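Local coordinates for S12 family peptidase (Streptomyces sp. 82F2, PDB 3WWX), which is a D-stereospecific amidohydrolase of the S12 peptidase family, and probably hydrolyses amide bonds through the serine machinery of the beta-lactamase-like fold, at residues T57-V62 and M168-V173; V62-Q67 and I72-P77; R94-R99 and F150-S155; Q100-T105 and V164-V169; N184-P189 and G257-K262. All coordinates share one frame; numbering follows the deposited sequence.

Interaction 1. Residues T57-V62 and M168-V173; sequences TFTATV and MVIEKV
The end methyl of Ile170 leads the contact, sitting between Thr59 and Val62, two residues three apart on the facing helix. Its CD1 lies 3.7 Å from Thr59 O and 3.9 Å from Thr59 CG2, and Val62 CG1 lies 3.8 Å from the same CD1. The Val62 and Ile170 side chains cross at about a right angle, and the same valine methyl also meets Ile170 CG2 (3.9 Å). Val62 presents CG1 by holding it opposite the backbone N (chi1 169°). Thr59 turns its methyl to the contact and its hydroxyl to a bond with Ala236 O, so the polar end of this buried threonine is satisfied elsewhere. Across the valine and isoleucine the packing is close and wholly apolar. The far side of helix 160-174 is different: Glu171 and Lys172 face outward to solvent, Lys172 NZ reaching Trp81 O, and they take no part. The interface is small, 127 Å², with the backbones no nearer than 7.6 Å between the CA atoms of Val62 and Ile170. Such helix-to-helix packing belongs to the all-helical part of the serine beta-lactamase fold, where, as in relatives, helix 55-68 begins within the sequence that fits the family's SxxK motif.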
# COMPACT_ATOMS: atom_id res chain seq x y z
N THR A 57 3.24 1.92 3.39
CA THR A 57 3.73 1.76 4.76
C THR A 57 5.25 1.77 4.79
O THR A 57 5.86 2.31 5.72
CB THR A 57 3.20 0.48 5.39
OG1 THR A 57 1.79 0.39 5.19
CG2 THR A 57 3.50 0.47 6.87
N PHE A 58 5.88 1.17 3.78
CA PHE A 58 7.34 1.18 3.68
C PHE A 58 7.84 2.61 3.49
O PHE A 58 8.77 3.06 4.15
CB PHE A 58 7.82 0.29 2.53
CG PHE A 58 7.60 -1.18 2.77
CD1 PHE A 58 6.38 -1.77 2.46
CD2 PHE A 58 8.60 -1.98 3.29
CE1 PHE A 58 6.16 -3.13 2.67
CE2 PHE A 58 8.37 -3.35 3.51
CZ PHE A 58 7.16 -3.91 3.19
N THR A 59 7.23 3.35 2.58
CA THR A 59 7.60 4.73 2.34
C THR A 59 7.49 5.59 3.59
O THR A 59 8.42 6.36 3.92
CB THR A 59 6.71 5.28 1.20
OG1 THR A 59 6.93 4.47 0.04
CG2 THR A 59 7.01 6.73 0.89
N ALA A 60 6.37 5.46 4.31
CA ALA A 60 6.18 6.21 5.56
C ALA A 60 7.20 5.83 6.62
O ALA A 60 7.70 6.70 7.34
CB ALA A 60 4.78 6.03 6.10
N THR A 61 7.52 4.55 6.71
CA THR A 61 8.49 4.09 7.71
C THR A 61 9.85 4.75 7.47
O THR A 61 10.49 5.20 8.41
CB THR A 61 8.63 2.56 7.67
OG1 THR A 61 7.38 1.96 8.04
CG2 THR A 61 9.69 2.07 8.67
N VAL A 62 10.27 4.84 6.23
CA VAL A 62 11.55 5.48 5.93
C VAL A 62 11.54 6.93 6.37
O VAL A 62 12.48 7.40 7.00
CB VAL A 62 11.88 5.38 4.44
CG1 VAL A 62 13.07 6.27 4.08
CG2 VAL A 62 12.15 3.95 4.06
N MET A 168 9.76 11.45 -3.32
CA MET A 168 10.64 12.52 -3.78
C MET A 168 11.32 13.21 -2.59
O MET A 168 12.50 13.60 -2.69
CB MET A 168 9.85 13.52 -4.63
CG MET A 168 9.43 12.93 -5.95
SD MET A 168 8.19 13.92 -6.83
CE MET A 168 9.15 15.34 -7.23
N VAL A 169 10.61 13.33 -1.47
CA VAL A 169 11.20 13.94 -0.26
C VAL A 169 12.32 13.04 0.24
O VAL A 169 13.39 13.52 0.62
CB VAL A 169 10.15 14.18 0.82
CG1 VAL A 169 10.80 14.63 2.13
CG2 VAL A 169 9.11 15.18 0.36
N ILE A 170 12.09 11.73 0.25
CA ILE A 170 13.10 10.77 0.69
C ILE A 170 14.35 10.94 -0.16
O ILE A 170 15.47 10.98 0.37
CB ILE A 170 12.61 9.31 0.62
CG1 ILE A 170 11.53 9.05 1.66
CG2 ILE A 170 13.78 8.34 0.84
CD1 ILE A 170 10.78 7.70 1.46
N GLU A 171 14.18 11.06 -1.47
CA GLU A 171 15.30 11.22 -2.36
C GLU A 171 16.07 12.52 -2.04
O GLU A 171 17.30 12.53 -2.09
CB GLU A 171 14.88 11.16 -3.84
CG GLU A 171 16.10 11.24 -4.75
CD GLU A 171 15.85 10.91 -6.21
OE1 GLU A 171 16.61 11.43 -7.05
OE2 GLU A 171 14.93 10.13 -6.53
N LYS A 172 15.36 13.59 -1.72
CA LYS A 172 16.01 14.88 -1.43
C LYS A 172 16.80 14.78 -0.12
O LYS A 172 17.94 15.24 -0.04
CB LYS A 172 14.99 16.00 -1.34
CG LYS A 172 15.58 17.41 -1.18
CD LYS A 172 16.47 17.82 -2.36
CE LYS A 172 15.78 17.73 -3.73
NZ LYS A 172 14.82 18.85 -3.99
N VAL A 173 16.20 14.17 0.90
CA VAL A 173 16.87 14.01 2.19
C VAL A 173 18.11 13.13 2.09
O VAL A 173 19.16 13.46 2.67
CB VAL A 173 15.91 13.45 3.27
CG1 VAL A 173 16.65 13.16 4.58
CG2 VAL A 173 14.76 14.40 3.52

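Interaction 2. Residues V62-Q67 and I72-P77; sequences VLLQLQ and IDLDDP
Ile72, Leu74 and Gln67 bury the most surface here, and Gln67 joins the chain that returns after helix 55-68 back onto that helix. With CG opposite its backbone N (chi1 174°) and the chain extended beyond, Gln67 carries its amide along the returning loop, where OE1 accepts Leu74 N at 2.9 Å. The N-H points almost straight at the oxygen (172°), but it arrives from above the amide plane, 43° out of it, and not on a lone pair. The amide then lies against Leu74, whose CG is 3.5 Å from Gln67 OE1. Nearer the helix, Gln67 CA makes a CA-H...O contact with Ile72 O at 3.2 Å.

The apolar share falls to the two other residues. Ile72 lays CG2 on Leu66 CB (3.8 Å) and over the adjoining helix backbone. Leu74 divides its methyls: CD1 meets Leu64 CD2 at 3.7 Å, the two side chains roughly perpendicular, and CD2 approaches Leu63 CB. Asp73 opens a type I turn to Asp76 and fixes it with an Asx turn, its OD1 accepting Asp75 N at 2.9 Å. Gln67 NE2 goes on to Glu267 of helix 262-268, Asp75 forms a salt bridge with Arg99 of helix 98-102, and Ile72 packs on Val169 of helix 160-174.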
# COMPACT_ATOMS: atom_id res chain seq x y z
N VAL A 62 10.27 4.84 6.23
CA VAL A 62 11.55 5.48 5.93
C VAL A 62 11.54 6.93 6.37
O VAL A 62 12.48 7.40 7.00
CB VAL A 62 11.88 5.38 4.44
CG1 VAL A 62 13.07 6.27 4.08
CG2 VAL A 62 12.15 3.95 4.06
N LEU A 63 10.47 7.67 6.07
CA LEU A 63 10.43 9.08 6.45
C LEU A 63 10.41 9.24 7.95
O LEU A 63 10.99 10.19 8.48
CB LEU A 63 9.23 9.78 5.82
CG LEU A 63 9.54 10.18 4.39
CD1 LEU A 63 8.25 10.43 3.65
CD2 LEU A 63 10.43 11.42 4.35
N LEU A 64 9.74 8.34 8.66
CA LEU A 64 9.76 8.40 10.12
C LEU A 64 11.14 8.09 10.69
O LEU A 64 11.54 8.71 11.69
CB LEU A 64 8.66 7.49 10.69
CG LEU A 64 7.26 8.10 10.54
CD1 LEU A 64 6.18 7.02 10.56
CD2 LEU A 64 7.00 9.12 11.66
N GLN A 65 11.87 7.17 10.09
CA GLN A 65 13.25 6.96 10.49
C GLN A 65 14.09 8.20 10.23
O GLN A 65 14.89 8.59 11.09
CB GLN A 65 13.87 5.77 9.77
CG GLN A 65 13.30 4.41 10.18
CD GLN A 65 14.15 3.28 9.66
OE1 GLN A 65 15.01 3.47 8.80
NE2 GLN A 65 13.94 2.09 10.20
N LEU A 66 13.93 8.82 9.07
CA LEU A 66 14.73 10.01 8.77
C LEU A 66 14.44 11.13 9.76
O LEU A 66 15.35 11.85 10.16
CB LEU A 66 14.49 10.47 7.32
CG LEU A 66 14.97 9.51 6.24
CD1 LEU A 66 14.41 9.94 4.89
CD2 LEU A 66 16.50 9.43 6.20
N GLN A 67 13.18 11.25 10.18
CA GLN A 67 12.83 12.25 11.18
C GLN A 67 13.49 11.90 12.52
O GLN A 67 13.98 12.80 13.23
CB GLN A 67 11.31 12.40 11.34
CG GLN A 67 10.94 13.33 12.50
CD GLN A 67 9.46 13.60 12.61
OE1 GLN A 67 9.00 14.71 12.36
NE2 GLN A 67 8.71 12.58 13.03
N ILE A 72 14.88 15.49 9.03
CA ILE A 72 13.70 16.16 8.52
C ILE A 72 12.67 16.25 9.64
O ILE A 72 12.61 15.38 10.50
CB ILE A 72 13.11 15.39 7.31
CG1 ILE A 72 11.82 16.04 6.82
CG2 ILE A 72 12.87 13.92 7.68
CD1 ILE A 72 11.42 15.61 5.41
N ASP A 73 11.86 17.31 9.62
CA ASP A 73 10.71 17.45 10.49
C ASP A 73 9.50 17.23 9.60
O ASP A 73 9.32 17.94 8.62
CB ASP A 73 10.71 18.85 11.11
CG ASP A 73 9.61 19.06 12.13
OD1 ASP A 73 8.53 18.45 12.06
OD2 ASP A 73 9.81 19.89 13.05
N LEU A 74 8.67 16.23 9.90
CA LEU A 74 7.50 15.98 9.05
C LEU A 74 6.50 17.13 9.03
O LEU A 74 5.64 17.20 8.14
CB LEU A 74 6.83 14.67 9.42
CG LEU A 74 7.74 13.45 9.35
CD1 LEU A 74 6.94 12.23 9.74
CD2 LEU A 74 8.38 13.25 7.98
N ASP A 75 6.60 18.07 9.98
CA ASP A 75 5.74 19.25 9.92
C ASP A 75 6.35 20.36 9.07
O ASP A 75 5.74 21.42 8.94
CB ASP A 75 5.38 19.73 11.33
CG ASP A 75 4.56 18.71 12.07
OD1 ASP A 75 3.56 18.24 11.50
OD2 ASP A 75 4.92 18.36 13.21
N ASP A 76 7.50 20.10 8.46
CA ASP A 76 8.06 20.99 7.44
C ASP A 76 7.08 21.14 6.27
O ASP A 76 6.43 20.17 5.86
CB ASP A 76 9.37 20.44 6.84
CG ASP A 76 10.58 20.56 7.76
OD1 ASP A 76 10.56 21.39 8.70
OD2 ASP A 76 11.57 19.83 7.51
N PRO A 77 6.99 22.33 5.68
CA PRO A 77 6.25 22.44 4.42
C PRO A 77 6.90 21.62 3.31
O PRO A 77 8.12 21.50 3.23
CB PRO A 77 6.33 23.94 4.07
CG PRO A 77 6.69 24.61 5.34
CD PRO A 77 7.50 23.64 6.14

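Interaction 3. Residues R94-R99 and F150-S155; sequences RKITVR and FTPGAS
Ala154 N donates to Thr151 O at 3.0 Å, closing the type II turn that holds Pro152 out against Lys95 and Ile96. The proline ring meets the other segment with its CB and CG. Its CG is 3.4 Å from Ile96 CG1, tighter than ordinary van der Waals contact, and the two side chains cross at about a right angle. Ile96 places CG1 there by turning it opposite its carbonyl carbon, beside the backbone N (chi1 -64°). Pro152 CB stands 3.4 Å from Lys95 O, so the ring rests on backbone as well as on the isoleucine. Behind this contact helix 98-102 begins with a capping box: Thr97 is the N-cap, its hydroxyl takes a backbone N in the first turn, and Gln100 OE1 accepts Thr97 N in return. The arrangement thus joins the start of that helix to the loop leading toward helix 160-174 in the helical part of the beta-lactamase fold. Lys95 CB comes only to 4.4 Å from Pro152 CG before its chain leads away to a salt bridge with Asp92. Gly153 has positive phi (87°), as the third position of such a turn prefers, and bonds through its backbone to Thr105.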
# COMPACT_ATOMS: atom_id res chain seq x y z
N ARG A 94 3.64 25.31 -0.09
CA ARG A 94 4.01 26.18 1.02
C ARG A 94 3.05 25.99 2.20
O ARG A 94 3.39 26.35 3.33
CB ARG A 94 4.00 27.67 0.58
CG ARG A 94 5.05 28.03 -0.45
CD ARG A 94 4.66 29.30 -1.26
NE ARG A 94 3.62 29.05 -2.27
CZ ARG A 94 3.47 29.74 -3.41
NH1 ARG A 94 4.30 30.73 -3.71
NH2 ARG A 94 2.49 29.43 -4.26
N LYS A 95 1.87 25.43 1.93
CA LYS A 95 0.80 25.34 2.91
C LYS A 95 0.49 23.90 3.30
O LYS A 95 -0.46 23.63 4.03
CB LYS A 95 -0.48 25.96 2.34
CG LYS A 95 -0.32 27.38 1.81
CD LYS A 95 0.10 28.34 2.90
CE LYS A 95 0.07 29.79 2.40
NZ LYS A 95 1.00 30.01 1.25
N ILE A 96 1.27 22.98 2.75
CA ILE A 96 1.06 21.54 2.96
C ILE A 96 2.32 20.97 3.60
O ILE A 96 3.42 21.27 3.14
CB ILE A 96 0.86 20.81 1.62
CG1 ILE A 96 -0.42 21.29 0.93
CG2 ILE A 96 0.77 19.28 1.83
CD1 ILE A 96 -0.50 20.90 -0.54
N THR A 97 2.16 20.16 4.65
CA THR A 97 3.32 19.57 5.32
C THR A 97 3.55 18.13 4.86
O THR A 97 2.66 17.50 4.28
CB THR A 97 3.15 19.55 6.84
OG1 THR A 97 2.11 18.65 7.20
CG2 THR A 97 2.79 20.94 7.34
N VAL A 98 4.75 17.62 5.12
CA VAL A 98 5.07 16.25 4.74
C VAL A 98 4.14 15.29 5.49
O VAL A 98 3.67 14.31 4.91
CB VAL A 98 6.56 15.93 4.99
CG1 VAL A 98 6.88 14.49 4.66
CG2 VAL A 98 7.45 16.87 4.19
N ARG A 99 3.81 15.60 6.74
CA ARG A 99 2.87 14.78 7.51
C ARG A 99 1.52 14.67 6.82
O ARG A 99 0.92 13.60 6.79
CB ARG A 99 2.67 15.35 8.92
CG ARG A 99 1.87 14.44 9.87
CD ARG A 99 1.62 15.10 11.26
NE ARG A 99 2.88 15.55 11.84
CZ ARG A 99 3.81 14.74 12.34
NH1 ARG A 99 3.60 13.42 12.41
NH2 ARG A 99 4.95 15.24 12.81
N PHE A 150 -9.37 19.74 -1.59
CA PHE A 150 -9.74 20.58 -0.47
C PHE A 150 -8.52 21.33 0.04
O PHE A 150 -7.38 21.03 -0.35
CB PHE A 150 -10.41 19.75 0.65
CG PHE A 150 -9.63 18.54 1.07
CD1 PHE A 150 -8.62 18.67 2.00
CD2 PHE A 150 -9.93 17.29 0.57
CE1 PHE A 150 -7.91 17.59 2.41
CE2 PHE A 150 -9.21 16.19 0.99
CZ PHE A 150 -8.21 16.34 1.90
N THR A 151 -8.76 22.31 0.90
CA THR A 151 -7.70 23.11 1.50
C THR A 151 -6.92 22.22 2.47
O THR A 151 -7.51 21.39 3.16
CB THR A 151 -8.27 24.35 2.24
OG1 THR A 151 -9.05 23.92 3.36
CG2 THR A 151 -9.16 25.14 1.34
N PRO A 152 -5.60 22.38 2.52
CA PRO A 152 -4.81 21.47 3.36
C PRO A 152 -5.32 21.38 4.79
O PRO A 152 -5.61 22.40 5.41
CB PRO A 152 -3.41 22.08 3.30
CG PRO A 152 -3.36 22.72 1.95
CD PRO A 152 -4.74 23.30 1.75
N GLY A 153 -5.46 20.15 5.28
CA GLY A 153 -5.89 19.91 6.65
C GLY A 153 -7.38 19.85 6.85
O GLY A 153 -7.84 19.45 7.92
N ALA A 154 -8.16 20.25 5.84
CA ALA A 154 -9.60 20.43 6.03
C ALA A 154 -10.43 19.16 5.94
O ALA A 154 -11.58 19.13 6.37
CB ALA A 154 -10.14 21.46 5.05
N SER A 155 -9.86 18.10 5.36
CA SER A 155 -10.61 16.88 5.16
C SER A 155 -9.61 15.74 4.96
O SER A 155 -8.45 15.85 5.34
CB SER A 155 -11.57 17.01 3.96
OG SER A 155 -12.52 15.95 3.90

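Interaction 4. Residues Q100-T105 and V164-V169; sequences QLLNHT and VLAGMV
Leu101 and Leu102 turn their methyls onto Leu165 and Ala166, and every residue in this first shell is buried. Leu101 CD1 lies 3.9 Å from Leu165 CB, while its other branch, CD2, comes to 4.1 Å from Leu165 CD1, so the two methyls of Leu101 lie side by side along one flank of Leu165, the two side chains crossing at about a right angle. Leu102 works further along the helix and from its end: CD2 meets Ala166 CB at 3.9 Å. The small alanine lets the helices come close, with the CA atoms of Leu101 and Ala166 6.8 Å apart.

Just beyond the leucines their short helix ends, which probably limits how they can be placed. A Schellman motif finishes it, with His104 as the residue of positive phi (61°); its two backbone bonds, Thr105 N to Gln100 O and His104 N to Leu101 O, are weak. Asn103 braces the turn, its OD1 accepting both Thr105 OG1 (2.7 Å) and Thr105 N (3.2 Å), the second an Asx turn. Both donors come from the same face of the amide plane. His104 bonds through ND1 to Asn162, near the start of helix 160-174, and stacks on Tyr158 just before it. Around the contact, Leu63 of helix 55-68 touches both Leu102 and Ala166, Leu165 and Met168 lie on Val140 of helix 136-144, and the loop residue Ile108 packs on Leu101 and Leu165.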
# COMPACT_ATOMS: atom_id res chain seq x y z
N GLN A 100 1.05 15.77 6.24
CA GLN A 100 -0.23 15.77 5.56
C GLN A 100 -0.22 14.94 4.27
O GLN A 100 -1.26 14.41 3.88
CB GLN A 100 -0.67 17.22 5.28
CG GLN A 100 -1.03 17.97 6.54
CD GLN A 100 -1.27 19.45 6.29
OE1 GLN A 100 -0.64 20.06 5.44
NE2 GLN A 100 -2.20 20.02 7.05
N LEU A 101 0.94 14.80 3.64
CA LEU A 101 1.08 13.82 2.56
C LEU A 101 0.82 12.43 3.11
O LEU A 101 0.06 11.66 2.54
CB LEU A 101 2.48 13.84 1.96
CG LEU A 101 3.04 15.17 1.41
CD1 LEU A 101 4.43 14.96 0.87
CD2 LEU A 101 2.11 15.75 0.33
N LEU A 102 1.45 12.12 4.23
CA LEU A 102 1.46 10.74 4.71
C LEU A 102 0.14 10.24 5.28
O LEU A 102 -0.10 9.04 5.29
CB LEU A 102 2.58 10.55 5.74
CG LEU A 102 3.98 10.80 5.23
CD1 LEU A 102 4.94 10.76 6.42
CD2 LEU A 102 4.39 9.80 4.16
N ASN A 103 -0.72 11.15 5.74
CA ASN A 103 -2.04 10.78 6.23
C ASN A 103 -3.21 11.21 5.32
O ASN A 103 -4.37 11.08 5.69
CB ASN A 103 -2.25 11.26 7.68
CG ASN A 103 -2.22 12.77 7.82
OD1 ASN A 103 -2.42 13.51 6.87
ND2 ASN A 103 -2.00 13.22 9.04
N HIS A 104 -2.86 11.67 4.11
CA HIS A 104 -3.84 12.03 3.08
C HIS A 104 -4.78 13.17 3.51
O HIS A 104 -5.92 13.22 3.07
CB HIS A 104 -4.67 10.82 2.63
CG HIS A 104 -3.84 9.70 2.07
ND1 HIS A 104 -3.19 9.78 0.85
CD2 HIS A 104 -3.57 8.48 2.56
CE1 HIS A 104 -2.55 8.65 0.63
NE2 HIS A 104 -2.77 7.84 1.66
N THR A 105 -4.26 14.10 4.30
CA THR A 105 -5.03 15.32 4.60
C THR A 105 -4.49 16.52 3.83
O THR A 105 -4.92 17.66 4.09
CB THR A 105 -5.07 15.61 6.10
OG1 THR A 105 -3.75 15.84 6.62
CG2 THR A 105 -5.74 14.44 6.84
N VAL A 164 3.88 9.52 -3.99
CA VAL A 164 4.91 9.86 -4.97
C VAL A 164 5.74 11.07 -4.48
O VAL A 164 6.97 11.04 -4.53
CB VAL A 164 4.30 10.09 -6.36
CG1 VAL A 164 5.36 10.54 -7.35
CG2 VAL A 164 3.63 8.81 -6.83
N LEU A 165 5.07 12.11 -3.99
CA LEU A 165 5.76 13.25 -3.37
C LEU A 165 6.60 12.79 -2.18
O LEU A 165 7.75 13.20 -2.04
CB LEU A 165 4.74 14.29 -2.94
CG LEU A 165 4.10 15.03 -4.12
CD1 LEU A 165 2.87 15.75 -3.70
CD2 LEU A 165 5.12 15.98 -4.77
N ALA A 166 6.06 11.92 -1.33
CA ALA A 166 6.81 11.45 -0.17
C ALA A 166 8.11 10.76 -0.61
O ALA A 166 9.17 10.94 0.01
CB ALA A 166 5.96 10.53 0.66
N GLY A 167 8.06 9.96 -1.67
CA GLY A 167 9.24 9.35 -2.23
C GLY A 167 10.25 10.40 -2.69
O GLY A 167 11.45 10.24 -2.52
N MET A 168 9.76 11.45 -3.32
CA MET A 168 10.64 12.52 -3.78
C MET A 168 11.32 13.21 -2.59
O MET A 168 12.50 13.60 -2.69
CB MET A 168 9.85 13.52 -4.63
CG MET A 168 9.43 12.93 -5.95
SD MET A 168 8.19 13.92 -6.83
CE MET A 168 9.15 15.34 -7.23
N VAL A 169 10.61 13.33 -1.47
CA VAL A 169 11.20 13.94 -0.26
C VAL A 169 12.32 13.04 0.24
O VAL A 169 13.39 13.52 0.62
CB VAL A 169 10.15 14.18 0.82
CG1 VAL A 169 10.80 14.63 2.13
CG2 VAL A 169 9.11 15.18 0.36

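Interaction 5. Residues N184-P189 and G257-K262; sequences NRIIKP and GRLLPK
Ile186 and Leu259 are the nearest points of the two backbones, 7.7 Å between CA atoms, where a wider pi-type turn in helix 178-187 faces the irregular loop between helices 244-255 and 262-268. Leu259 reaches across with CB aimed at the helix and CG turned opposite its own carbonyl carbon (chi1 -67°). The two methyls then part. CD2 settles 4.0 Å from Arg185 O, a carbonyl in the widened turn, and CD1 comes only to 4.5 Å from Ile186 CG2. The second distance is loose, and the buried area is small, 91 Å². Phe250 of helix 244-255 touches both Ile186 and Leu259, so a side chain from outside both segments is shared by the pair. The loop itself starts with Gly257, the positive-phi residue (84°) of a Schellman motif that closes helix 244-255, and runs to Pro261, the N-cap of the next helix.

Polar coupling between the segments is indirect. Gln65 of helix 55-68 accepts Arg185 NH1 with its OE1 and donates from NE2 to Leu259 O, while Glu69 forms a salt bridge with the same arginine nitrogen. The direct contact is therefore a light apolar touch, and a directional link between the two segments is supplied by this glutamine, whose amide accepts on one side and donates on the other.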
# COMPACT_ATOMS: atom_id res chain seq x y z
N ASN A 184 17.72 -0.72 2.20
CA ASN A 184 18.75 -0.72 3.22
C ASN A 184 18.23 -0.60 4.64
O ASN A 184 18.85 -1.12 5.58
CB ASN A 184 19.77 0.37 2.90
CG ASN A 184 20.58 0.03 1.67
OD1 ASN A 184 20.75 -1.14 1.33
ND2 ASN A 184 21.07 1.05 0.98
N ARG A 185 17.09 0.06 4.81
CA ARG A 185 16.53 0.28 6.13
C ARG A 185 15.50 -0.76 6.55
O ARG A 185 15.22 -0.89 7.73
CB ARG A 185 15.86 1.65 6.19
CG ARG A 185 16.84 2.80 6.04
CD ARG A 185 16.14 4.13 5.81
NE ARG A 185 17.13 5.20 5.86
CZ ARG A 185 17.51 5.81 6.98
NH1 ARG A 185 16.94 5.52 8.14
NH2 ARG A 185 18.45 6.75 6.92
N ILE A 186 14.90 -1.45 5.58
CA ILE A 186 13.81 -2.37 5.90
C ILE A 186 14.04 -3.77 5.34
O ILE A 186 14.03 -4.74 6.09
CB ILE A 186 12.43 -1.82 5.44
CG1 ILE A 186 12.17 -0.44 6.04
CG2 ILE A 186 11.31 -2.78 5.85
CD1 ILE A 186 10.94 0.29 5.48
N ILE A 187 14.16 -3.91 4.02
CA ILE A 187 14.27 -5.22 3.41
C ILE A 187 15.48 -5.99 3.93
O ILE A 187 15.37 -7.16 4.32
CB ILE A 187 14.28 -5.09 1.87
CG1 ILE A 187 12.92 -4.57 1.41
CG2 ILE A 187 14.59 -6.42 1.19
CD1 ILE A 187 12.85 -4.20 -0.06
N LYS A 188 16.64 -5.35 3.96
CA LYS A 188 17.85 -6.06 4.38
C LYS A 188 17.86 -6.37 5.88
O LYS A 188 18.08 -7.53 6.26
CB LYS A 188 19.10 -5.31 3.92
CG LYS A 188 19.34 -5.39 2.42
CD LYS A 188 20.51 -4.50 2.01
CE LYS A 188 20.62 -4.38 0.50
NZ LYS A 188 20.73 -5.72 -0.14
N PRO A 189 17.60 -5.38 6.75
CA PRO A 189 17.67 -5.68 8.18
C PRO A 189 16.66 -6.73 8.65
O PRO A 189 16.92 -7.45 9.61
CB PRO A 189 17.39 -4.33 8.84
CG PRO A 189 17.83 -3.33 7.82
CD PRO A 189 17.47 -3.94 6.50
N GLY A 257 7.63 -1.96 17.20
CA GLY A 257 8.59 -0.89 17.42
C GLY A 257 10.01 -1.22 17.03
O GLY A 257 10.95 -0.51 17.43
N ARG A 258 10.22 -2.26 16.25
CA ARG A 258 11.58 -2.66 15.91
C ARG A 258 12.21 -1.81 14.82
O ARG A 258 13.42 -1.90 14.59
CB ARG A 258 11.66 -4.13 15.53
CG ARG A 258 10.99 -5.01 16.55
CD ARG A 258 11.59 -6.39 16.61
NE ARG A 258 10.75 -7.26 17.43
CZ ARG A 258 11.16 -8.32 18.11
NH1 ARG A 258 12.44 -8.67 18.13
NH2 ARG A 258 10.27 -9.04 18.77
N LEU A 259 11.41 -0.99 14.13
CA LEU A 259 11.90 -0.15 13.04
C LEU A 259 11.87 1.33 13.37
O LEU A 259 12.38 2.15 12.62
CB LEU A 259 11.04 -0.38 11.79
CG LEU A 259 11.15 -1.77 11.17
CD1 LEU A 259 10.08 -1.99 10.08
CD2 LEU A 259 12.52 -1.94 10.56
N LEU A 260 11.23 1.68 14.48
CA LEU A 260 10.99 3.09 14.83
C LEU A 260 11.06 3.27 16.33
O LEU A 260 10.58 2.42 17.08
CB LEU A 260 9.61 3.53 14.39
CG LEU A 260 9.30 3.56 12.89
CD1 LEU A 260 7.85 3.91 12.66
CD2 LEU A 260 10.20 4.57 12.17
N PRO A 261 11.63 4.40 16.78
CA PRO A 261 11.51 4.69 18.22
C PRO A 261 10.06 5.01 18.61
O PRO A 261 9.19 5.24 17.75
CB PRO A 261 12.44 5.90 18.41
CG PRO A 261 12.49 6.55 17.09
CD PRO A 261 12.30 5.47 16.05
N LYS A 262 9.82 5.05 19.92
CA LYS A 262 8.47 5.24 20.45
C LYS A 262 7.78 6.46 19.88
O LYS A 262 6.60 6.39 19.53
CB LYS A 262 8.54 5.40 21.99
CG LYS A 262 7.25 5.95 22.65
CD LYS A 262 7.54 6.86 23.85
CE LYS A 262 8.11 6.07 25.02
NZ LYS A 262 8.19 6.90 26.28

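Interactions 1 and 4 are the core contacts, buried and almost entirely apolar, and they share helix 160-174: helix 55-68 and the short helix 98-102 lie against successive parts of it. Interaction 2 uses helix 55-68 further along; its leucines and Ile72 extend the same hydrophobic core, but its outer side turns polar, with a backbone N-H bonded to a glutamine side-chain oxygen and, beyond it, the Asp75-Arg99 salt bridge that leads to interaction 3. Interactions 3 and 5 are partly exposed, join loops to the approach or end of a helix and bury the least surface, about 28 Å apart between centres. Interaction 3 is tight at one proline, interaction 5 loose and linked to interaction 2 through Gln65.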